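PDB 3BJR: putative carboxylesterase from Lactobacillus plantarum WCFS1, which probably hydrolyses carboxylic ester bonds, as expected of an alpha/beta-hydrolase-type esterase. Local coordinates for residues A[125-130]-A[277-282]; A[222-227]-A[238-243]. One frame throughout, in Å; residues are numbered along the deposited sequence.

Contact 1 (A[125-130]-A[277-282]); sequences QITPAG and EWLADN
Thr-127 and Leu-279 make the direct contact between strand 125-131 and the C-terminal part of helix 270-281. A single methyl of the leucine does the touching: Leu-279 CD2 lies across the fork of the threonine, 4.1 Å from Thr-127 OG1 and equally far from Thr-127 CG2, with the two side chains running obliquely to one another. Leu-279 CG is anti to its own carbonyl carbon (chi1 -75°), and chi2 (166°) sets CD1 anti to CA, so that the other methyl, CD2, is the one turned to Thr-127. This is light van der Waals packing, with Thr-127 CA and Leu-279 CA 9.1 Å apart.

Beside it the join is made through water. In the conformer of Gln-125 given here, one of two modelled, a water accepts from Gln-125 NE2 at 2.8 Å and donates to Asn-282 O, also at 2.8 Å. A second water lies 2.6 Å from Gln-125 OE1 and also reaches Asn-282 O, but more acceptors surround it than it has protons, so its bonds are less certain. The side-chain amide of Gln-125 is thus linked by water to the carbonyl of Asn-282.

Asn-282 ND2 in turn sits 3.1 Å above the plane of the Trp-278 ring, offset toward the rim, while Asn-282 OD1 is taken by Lys-244 of the second subunit, which also forms a salt bridge with Asp-281.

Strand 125-131 runs inside the sheet, bonded to strand 50-56 on one flank and strand 165-168 on the other, and leads into a Gly-x-Ser-x-Gly sequence consistent with the nucleophile elbow of an alpha/beta hydrolase. Helix 100-114 packs against Ile-126 and Pro-128, and the C-terminal helix 270-281 lies over Thr-127.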
ATOM      1  N   GLN A 125     -19.844 -14.851  -2.332  0.50 30.41           N
ATOM      2  CA  GLN A 125     -18.521 -14.627  -1.780  0.50 31.14           C
ATOM      3  C   GLN A 125     -17.495 -15.493  -2.529  0.50 32.12           C
ATOM      4  O   GLN A 125     -16.765 -16.270  -1.921  0.50 31.56           O
ATOM      5  CB  GLN A 125     -18.504 -14.900  -0.270  0.50 31.18           C
ATOM      6  CG  GLN A 125     -19.553 -14.171   0.547  0.50 30.19           C
ATOM      7  CD  GLN A 125     -19.393 -12.668   0.636  0.50 27.63           C
ATOM      8  OE1 GLN A 125     -18.360 -12.103   0.288  0.50 33.39           O
ATOM      9  NE2 GLN A 125     -20.430 -12.011   1.145  0.50 27.67           N
ATOM     10  N   ILE A 126     -17.477 -15.332  -3.856  1.00 32.29           N
ATOM     11  CA  ILE A 126     -16.536 -15.971  -4.758  1.00 34.06           C
ATOM     12  C   ILE A 126     -15.497 -14.914  -5.182  1.00 35.61           C
ATOM     13  O   ILE A 126     -15.831 -13.909  -5.785  1.00 35.26           O
ATOM     14  CB  ILE A 126     -17.221 -16.584  -5.980  1.00 36.00           C
ATOM     15  CG1 ILE A 126     -18.113 -17.728  -5.510  1.00 33.76           C
ATOM     16  CG2 ILE A 126     -16.145 -17.106  -6.982  1.00 36.99           C
ATOM     17  CD1 ILE A 126     -19.193 -18.167  -6.422  1.00 24.65           C
ATOM     18  N   THR A 127     -14.233 -15.169  -4.819  1.00 37.94           N
ATOM     19  CA  THR A 127     -13.123 -14.247  -5.002  1.00 36.27           C
ATOM     20  C   THR A 127     -11.932 -14.848  -5.735  1.00 35.40           C
ATOM     21  O   THR A 127     -11.246 -15.711  -5.197  1.00 33.94           O
ATOM     22  CB  THR A 127     -12.585 -13.820  -3.630  1.00 37.61           C
ATOM     23  OG1 THR A 127     -13.669 -13.288  -2.858  1.00 35.86           O
ATOM     24  CG2 THR A 127     -11.462 -12.808  -3.767  1.00 35.93           C
ATOM     25  N   PRO A 128     -11.718 -14.429  -6.990  1.00 32.18           N
ATOM     26  CA  PRO A 128     -10.490 -14.761  -7.682  1.00 32.15           C
ATOM     27  C   PRO A 128      -9.295 -14.033  -7.048  1.00 31.88           C
ATOM     28  O   PRO A 128      -9.406 -12.851  -6.774  1.00 31.23           O
ATOM     29  CB  PRO A 128     -10.725 -14.207  -9.099  1.00 27.00           C
ATOM     30  CG  PRO A 128     -12.185 -14.091  -9.245  1.00 28.71           C
ATOM     31  CD  PRO A 128     -12.642 -13.681  -7.867  1.00 35.61           C
ATOM     32  N   ALA A 129      -8.184 -14.763  -6.844  1.00 31.83           N
ATOM     33  CA  ALA A 129      -6.934 -14.292  -6.287  1.00 30.11           C
ATOM     34  C   ALA A 129      -5.830 -14.612  -7.298  1.00 33.14           C
ATOM     35  O   ALA A 129      -5.439 -15.778  -7.490  1.00 30.36           O
ATOM     36  CB  ALA A 129      -6.674 -14.973  -4.948  1.00 29.97           C
ATOM     37  N   GLY A 130      -5.349 -13.569  -7.972  1.00 33.04           N
ATOM     38  CA  GLY A 130      -4.351 -13.691  -9.034  1.00 34.29           C
ATOM     39  C   GLY A 130      -2.962 -13.307  -8.594  1.00 33.50           C
ATOM     40  O   GLY A 130      -2.759 -12.308  -7.888  1.00 31.09           O
ATOM     41  N   GLU A 277      -8.189 -10.042   6.576  1.00 36.22           N
ATOM     42  CA  GLU A 277      -8.917  -9.015   7.302  1.00 36.20           C
ATOM     43  C   GLU A 277      -9.785  -8.158   6.374  1.00 35.85           C
ATOM     44  O   GLU A 277     -10.916  -7.844   6.699  1.00 36.95           O
ATOM     45  CB  GLU A 277      -7.961  -8.132   8.084  1.00 35.35           C
ATOM     46  CG  GLU A 277      -7.279  -8.842   9.214  1.00 39.41           C
ATOM     47  CD  GLU A 277      -6.533  -7.896  10.145  1.00 44.49           C
ATOM     48  OE1 GLU A 277      -6.568  -6.663   9.920  1.00 37.92           O
ATOM     49  OE2 GLU A 277      -5.914  -8.393  11.120  1.00 37.49           O
ATOM     50  N   TRP A 278      -9.244  -7.811   5.221  1.00 34.40           N
ATOM     51  CA  TRP A 278      -9.958  -7.030   4.233  1.00 34.53           C
ATOM     52  C   TRP A 278     -11.145  -7.805   3.690  1.00 33.58           C
ATOM     53  O   TRP A 278     -12.236  -7.258   3.572  1.00 32.29           O
ATOM     54  CB  TRP A 278      -9.026  -6.630   3.105  1.00 33.44           C
ATOM     55  CG  TRP A 278      -9.650  -5.792   2.066  1.00 31.34           C
ATOM     56  CD1 TRP A 278      -9.854  -4.432   2.095  1.00 22.65           C
ATOM     57  CD2 TRP A 278     -10.145  -6.245   0.812  1.00 27.24           C
ATOM     58  NE1 TRP A 278     -10.449  -4.034   0.925  1.00 32.04           N
ATOM     59  CE2 TRP A 278     -10.608  -5.124   0.114  1.00 30.57           C
ATOM     60  CE3 TRP A 278     -10.218  -7.508   0.202  1.00 33.16           C
ATOM     61  CZ2 TRP A 278     -11.165  -5.222  -1.124  1.00 33.79           C
ATOM     62  CZ3 TRP A 278     -10.743  -7.591  -1.038  1.00 36.02           C
ATOM     63  CH2 TRP A 278     -11.230  -6.467  -1.680  1.00 31.26           C
ATOM     64  N   LEU A 279     -10.943  -9.075   3.386  1.00 33.77           N
ATOM     65  CA  LEU A 279     -12.020  -9.920   2.912  1.00 34.00           C
ATOM     66  C   LEU A 279     -13.148 -10.026   3.976  1.00 35.60           C
ATOM     67  O   LEU A 279     -14.316  -9.895   3.639  1.00 35.22           O
ATOM     68  CB  LEU A 279     -11.493 -11.325   2.522  1.00 35.32           C
ATOM     69  CG  LEU A 279     -10.717 -11.446   1.215  1.00 31.69           C
ATOM     70  CD1 LEU A 279      -9.942 -12.773   1.070  1.00 30.77           C
ATOM     71  CD2 LEU A 279     -11.673 -11.227   0.027  1.00 30.27           C
ATOM     72  N   ALA A 280     -12.782 -10.242   5.240  1.00 35.53           N
ATOM     73  CA  ALA A 280     -13.730 -10.364   6.335  1.00 36.12           C
ATOM     74  C   ALA A 280     -14.513  -9.089   6.612  1.00 40.18           C
ATOM     75  O   ALA A 280     -15.711  -9.134   6.909  1.00 39.51           O
ATOM     76  CB  ALA A 280     -13.007 -10.813   7.604  1.00 32.80           C
ATOM     77  N   ASP A 281     -13.834  -7.950   6.552  1.00 44.96           N
ATOM     78  CA  ASP A 281     -14.465  -6.663   6.816  1.00 47.67           C
ATOM     79  C   ASP A 281     -15.353  -6.228   5.658  1.00 49.06           C
ATOM     80  O   ASP A 281     -16.133  -5.320   5.812  1.00 51.62           O
ATOM     81  CB  ASP A 281     -13.399  -5.609   7.085  1.00 51.82           C
ATOM     82  CG  ASP A 281     -13.979  -4.304   7.654  1.00 57.34           C
ATOM     83  OD1 ASP A 281     -14.481  -4.332   8.806  1.00 62.25           O
ATOM     84  OD2 ASP A 281     -13.891  -3.256   6.957  1.00 62.19           O
ATOM     85  N   ASN A 282     -15.218  -6.854   4.494  1.00 49.52           N
ATOM     86  CA  ASN A 282     -16.106  -6.598   3.363  1.00 53.51           C
ATOM     87  C   ASN A 282     -17.214  -7.662   3.334  1.00 59.88           C
ATOM     88  O   ASN A 282     -17.596  -8.168   2.259  1.00 66.17           O
ATOM     89  CB  ASN A 282     -15.348  -6.627   2.043  1.00 53.04           C
ATOM     90  CG  ASN A 282     -14.365  -5.465   1.890  1.00 49.58           C
ATOM     91  OD1 ASN A 282     -14.266  -4.556   2.717  1.00 62.69           O
ATOM     92  ND2 ASN A 282     -13.670  -5.485   0.807  1.00 64.47           N
TER
HETATM   93  O   HOH W   1     -17.801  -9.638  -0.373  1.00 54.62           O
HETATM   94  O   HOH W   2     -20.050  -9.222   1.568  1.00 74.66           O

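Contact 2 (A[222-227]-A[238-243]); sequences TNTLAY and YELHVF
Leu-240 meets helix 222-233 with both of its methyls. Leu-240 CD1 lies 3.9 Å from Thr-224 CG2, and Leu-240 CD2 the same distance from Leu-225 CD2. Leu-240 CG stands anti to the backbone N (chi1 173°), which sends the branch toward the helix; the second torsion then leaves CD2 as the extended branch, meeting Leu-225, and turns CD1 to Thr-224.

On the helical side Thr-224 already points at the strand from its CB, and its CG2, anti to the backbone N, is the branch that faces Leu-240. Leu-225 leaves the helix along a less direct line: CG sits beside the backbone N, CD1 is the extended branch, and CD2 is the one turned to the strand, the side chain crossing Leu-240 at about a right angle. Leu-225 CD2 is shared, lying also 4.3 Å from Val-242 CG2.

Helix 222-233 and strand 238-243 are the second and third elements of a beta-alpha-beta unit that starts with strand 208-213, in what is evidently an alpha/beta-hydrolase sheet. The short segments run nearly antiparallel, at 163°, with axes 10.2 Å apart. Ile-210 of the preceding strand adds to the same apolar layer, touching both Thr-224 and Leu-240.

Alternate strand residues turn to the other face, which mixes a His-carboxylate pair with aromatic and aliphatic packing against helix 270-281. His-241 NE2 donates to Glu-239 OE2 at 2.9 Å with an N-H...O angle of 177°; the oxygen lies in the plane of the imidazole and uses its anti side, somewhat out of the carboxylate plane. Strand 238-243 pairs with a strand of the second subunit in an antiparallel ladder, and there His-241 ND1 is hydrogen-bonded to His-241 ND1 of that subunit, while Glu-239 OE1 accepts from the backbone N of its Lys-244.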
ATOM      1  N   THR A 222       5.127   0.644 -10.650  1.00 36.21           N
ATOM      2  CA  THR A 222       4.430   1.737 -11.311  1.00 40.47           C
ATOM      3  C   THR A 222       3.124   1.308 -12.030  1.00 43.07           C
ATOM      4  O   THR A 222       2.120   1.991 -11.904  1.00 47.19           O
ATOM      5  CB  THR A 222       5.422   2.532 -12.207  1.00 42.26           C
ATOM      6  OG1 THR A 222       5.937   1.670 -13.198  1.00 53.47           O
ATOM      7  CG2 THR A 222       6.608   3.056 -11.406  1.00 35.74           C
ATOM      8  N   ASN A 223       3.108   0.168 -12.711  1.00 44.72           N
ATOM      9  CA  ASN A 223       1.882  -0.359 -13.314  1.00 48.03           C
ATOM     10  C   ASN A 223       0.778  -0.578 -12.297  1.00 47.19           C
ATOM     11  O   ASN A 223      -0.366  -0.272 -12.569  1.00 47.48           O
ATOM     12  CB  ASN A 223       2.091  -1.748 -13.977  1.00 51.28           C
ATOM     13  CG  ASN A 223       2.813  -1.678 -15.315  1.00 58.43           C
ATOM     14  OD1 ASN A 223       2.961  -0.607 -15.902  1.00 63.69           O
ATOM     15  ND2 ASN A 223       3.264  -2.839 -15.807  1.00 70.30           N
ATOM     16  N   THR A 224       1.123  -1.205 -11.178  1.00 44.83           N
ATOM     17  CA  THR A 224       0.174  -1.489 -10.106  1.00 44.54           C
ATOM     18  C   THR A 224      -0.347  -0.184  -9.464  1.00 44.88           C
ATOM     19  O   THR A 224      -1.537  -0.064  -9.158  1.00 46.98           O
ATOM     20  CB  THR A 224       0.833  -2.452  -9.083  1.00 43.75           C
ATOM     21  OG1 THR A 224       1.232  -3.643  -9.768  1.00 43.56           O
ATOM     22  CG2 THR A 224      -0.108  -2.823  -7.952  1.00 46.72           C
ATOM     23  N   LEU A 225       0.545   0.779  -9.272  1.00 42.60           N
ATOM     24  CA  LEU A 225       0.179   2.070  -8.746  1.00 43.79           C
ATOM     25  C   LEU A 225      -0.807   2.747  -9.691  1.00 45.64           C
ATOM     26  O   LEU A 225      -1.708   3.429  -9.245  1.00 46.69           O
ATOM     27  CB  LEU A 225       1.404   2.959  -8.527  1.00 42.82           C
ATOM     28  CG  LEU A 225       2.337   2.613  -7.355  1.00 40.38           C
ATOM     29  CD1 LEU A 225       3.551   3.462  -7.413  1.00 30.62           C
ATOM     30  CD2 LEU A 225       1.635   2.823  -6.055  1.00 35.33           C
ATOM     31  N   ALA A 226      -0.649   2.529 -10.993  1.00 46.87           N
ATOM     32  CA  ALA A 226      -1.520   3.136 -11.996  1.00 44.11           C
ATOM     33  C   ALA A 226      -2.892   2.520 -11.955  1.00 41.24           C
ATOM     34  O   ALA A 226      -3.868   3.217 -12.129  1.00 43.64           O
ATOM     35  CB  ALA A 226      -0.912   3.011 -13.376  1.00 44.70           C
ATOM     36  N   TYR A 227      -2.965   1.218 -11.732  1.00 37.69           N
ATOM     37  CA  TYR A 227      -4.211   0.535 -11.617  1.00 39.33           C
ATOM     38  C   TYR A 227      -4.951   1.028 -10.365  1.00 41.82           C
ATOM     39  O   TYR A 227      -6.148   1.248 -10.412  1.00 43.62           O
ATOM     40  CB  TYR A 227      -3.967  -0.989 -11.532  1.00 37.37           C
ATOM     41  CG  TYR A 227      -5.194  -1.849 -11.591  1.00 38.96           C
ATOM     42  CD1 TYR A 227      -5.933  -1.939 -12.738  1.00 41.85           C
ATOM     43  CD2 TYR A 227      -5.583  -2.642 -10.518  1.00 45.28           C
ATOM     44  CE1 TYR A 227      -7.081  -2.746 -12.796  1.00 40.93           C
ATOM     45  CE2 TYR A 227      -6.723  -3.442 -10.575  1.00 44.36           C
ATOM     46  CZ  TYR A 227      -7.464  -3.503 -11.725  1.00 43.40           C
ATOM     47  OH  TYR A 227      -8.611  -4.297 -11.810  1.00 45.53           O
ATOM     48  N   TYR A 238     -10.840  -0.268  -2.636  1.00 30.26           N
ATOM     49  CA  TYR A 238      -9.579  -0.967  -2.776  1.00 32.41           C
ATOM     50  C   TYR A 238      -8.717  -0.860  -1.535  1.00 32.01           C
ATOM     51  O   TYR A 238      -8.891   0.001  -0.671  1.00 29.18           O
ATOM     52  CB  TYR A 238      -8.766  -0.413  -3.985  1.00 34.35           C
ATOM     53  CG  TYR A 238      -8.211   1.013  -3.735  1.00 29.65           C
ATOM     54  CD1 TYR A 238      -9.021   2.091  -3.808  1.00 29.61           C
ATOM     55  CD2 TYR A 238      -6.869   1.231  -3.409  1.00 28.52           C
ATOM     56  CE1 TYR A 238      -8.554   3.364  -3.549  1.00 32.88           C
ATOM     57  CE2 TYR A 238      -6.390   2.514  -3.147  1.00 32.66           C
ATOM     58  CZ  TYR A 238      -7.243   3.562  -3.203  1.00 26.26           C
ATOM     59  OH  TYR A 238      -6.853   4.854  -2.957  1.00 34.36           O
ATOM     60  N   GLU A 239      -7.742  -1.731  -1.479  1.00 33.46           N
ATOM     61  CA  GLU A 239      -6.663  -1.612  -0.549  1.00 36.36           C
ATOM     62  C   GLU A 239      -5.377  -1.967  -1.302  1.00 33.90           C
ATOM     63  O   GLU A 239      -5.381  -2.840  -2.108  1.00 34.76           O
ATOM     64  CB  GLU A 239      -6.964  -2.510   0.643  1.00 34.54           C
ATOM     65  CG  GLU A 239      -5.955  -2.586   1.668  1.00 43.62           C
ATOM     66  CD  GLU A 239      -6.483  -2.990   3.029  1.00 38.57           C
ATOM     67  OE1 GLU A 239      -7.509  -2.512   3.459  1.00 39.28           O
ATOM     68  OE2 GLU A 239      -5.838  -3.782   3.678  1.00 33.57           O
ATOM     69  N   LEU A 240      -4.320  -1.208  -1.093  1.00 32.13           N
ATOM     70  CA  LEU A 240      -3.050  -1.396  -1.773  1.00 28.73           C
ATOM     71  C   LEU A 240      -1.889  -1.458  -0.773  1.00 29.00           C
ATOM     72  O   LEU A 240      -1.750  -0.589   0.054  1.00 31.57           O
ATOM     73  CB  LEU A 240      -2.801  -0.254  -2.767  1.00 28.73           C
ATOM     74  CG  LEU A 240      -1.464  -0.123  -3.502  1.00 30.93           C
ATOM     75  CD1 LEU A 240      -1.285  -1.242  -4.550  1.00 28.29           C
ATOM     76  CD2 LEU A 240      -1.362   1.227  -4.162  1.00 27.19           C
ATOM     77  N   HIS A 241      -1.034  -2.458  -0.920  1.00 32.53           N
ATOM     78  CA  HIS A 241       0.168  -2.654  -0.110  1.00 30.33           C
ATOM     79  C   HIS A 241       1.361  -2.910  -1.000  1.00 31.38           C
ATOM     80  O   HIS A 241       1.434  -3.945  -1.649  1.00 31.65           O
ATOM     81  CB  HIS A 241      -0.075  -3.831   0.812  1.00 31.13           C
ATOM     82  CG  HIS A 241      -1.206  -3.589   1.767  1.00 28.68           C
ATOM     83  ND1 HIS A 241      -1.053  -2.836   2.909  1.00 34.28           N
ATOM     84  CD2 HIS A 241      -2.507  -3.962   1.735  1.00 32.29           C
ATOM     85  CE1 HIS A 241      -2.212  -2.743   3.533  1.00 29.64           C
ATOM     86  NE2 HIS A 241      -3.108  -3.428   2.850  1.00 28.37           N
ATOM     87  N   VAL A 242       2.256  -1.926  -1.104  1.00 34.02           N
ATOM     88  CA  VAL A 242       3.508  -2.049  -1.874  1.00 31.09           C
ATOM     89  C   VAL A 242       4.623  -2.216  -0.824  1.00 32.35           C
ATOM     90  O   VAL A 242       5.017  -1.266  -0.157  1.00 26.08           O
ATOM     91  CB  VAL A 242       3.762  -0.853  -2.831  1.00 30.16           C
ATOM     92  CG1 VAL A 242       4.887  -1.178  -3.802  1.00 27.81           C
ATOM     93  CG2 VAL A 242       2.548  -0.554  -3.641  1.00 28.93           C
ATOM     94  N   PHE A 243       5.081  -3.449  -0.662  1.00 29.58           N
ATOM     95  CA  PHE A 243       6.086  -3.790   0.329  1.00 31.64           C
ATOM     96  C   PHE A 243       7.487  -3.819  -0.262  1.00 31.61           C
ATOM     97  O   PHE A 243       7.665  -4.111  -1.439  1.00 30.41           O
ATOM     98  CB  PHE A 243       5.883  -5.238   0.816  1.00 33.17           C
ATOM     99  CG  PHE A 243       4.645  -5.508   1.633  1.00 30.76           C
ATOM    100  CD1 PHE A 243       4.700  -5.435   3.020  1.00 37.51           C
ATOM    101  CD2 PHE A 243       3.492  -5.968   1.045  1.00 33.56           C
ATOM    102  CE1 PHE A 243       3.611  -5.729   3.800  1.00 34.78           C
ATOM    103  CE2 PHE A 243       2.408  -6.297   1.814  1.00 35.05           C
ATOM    104  CZ  PHE A 243       2.463  -6.139   3.217  1.00 31.34           C
TER

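The two contacts hold helices to opposite faces of one sheet, their centres about 17 Å apart. Contact 2 is fully buried and made by carbon atoms alone across its segments, joining elements close in sequence at the strand that is outermost within the chain. Contact 1 brings together parts far apart in sequence, at an interior strand; it is only partly buried, and water supplements a thin apolar touch. They meet where Trp-278 CD1 comes within 3.3 Å of Glu-239 OE1, since helix 270-281 also packs on the far side of strand 238-243. Both abut the second subunit: contact 1 through Asp-281 and Asn-282, contact 2 through continuation of the sheet and leucine packing.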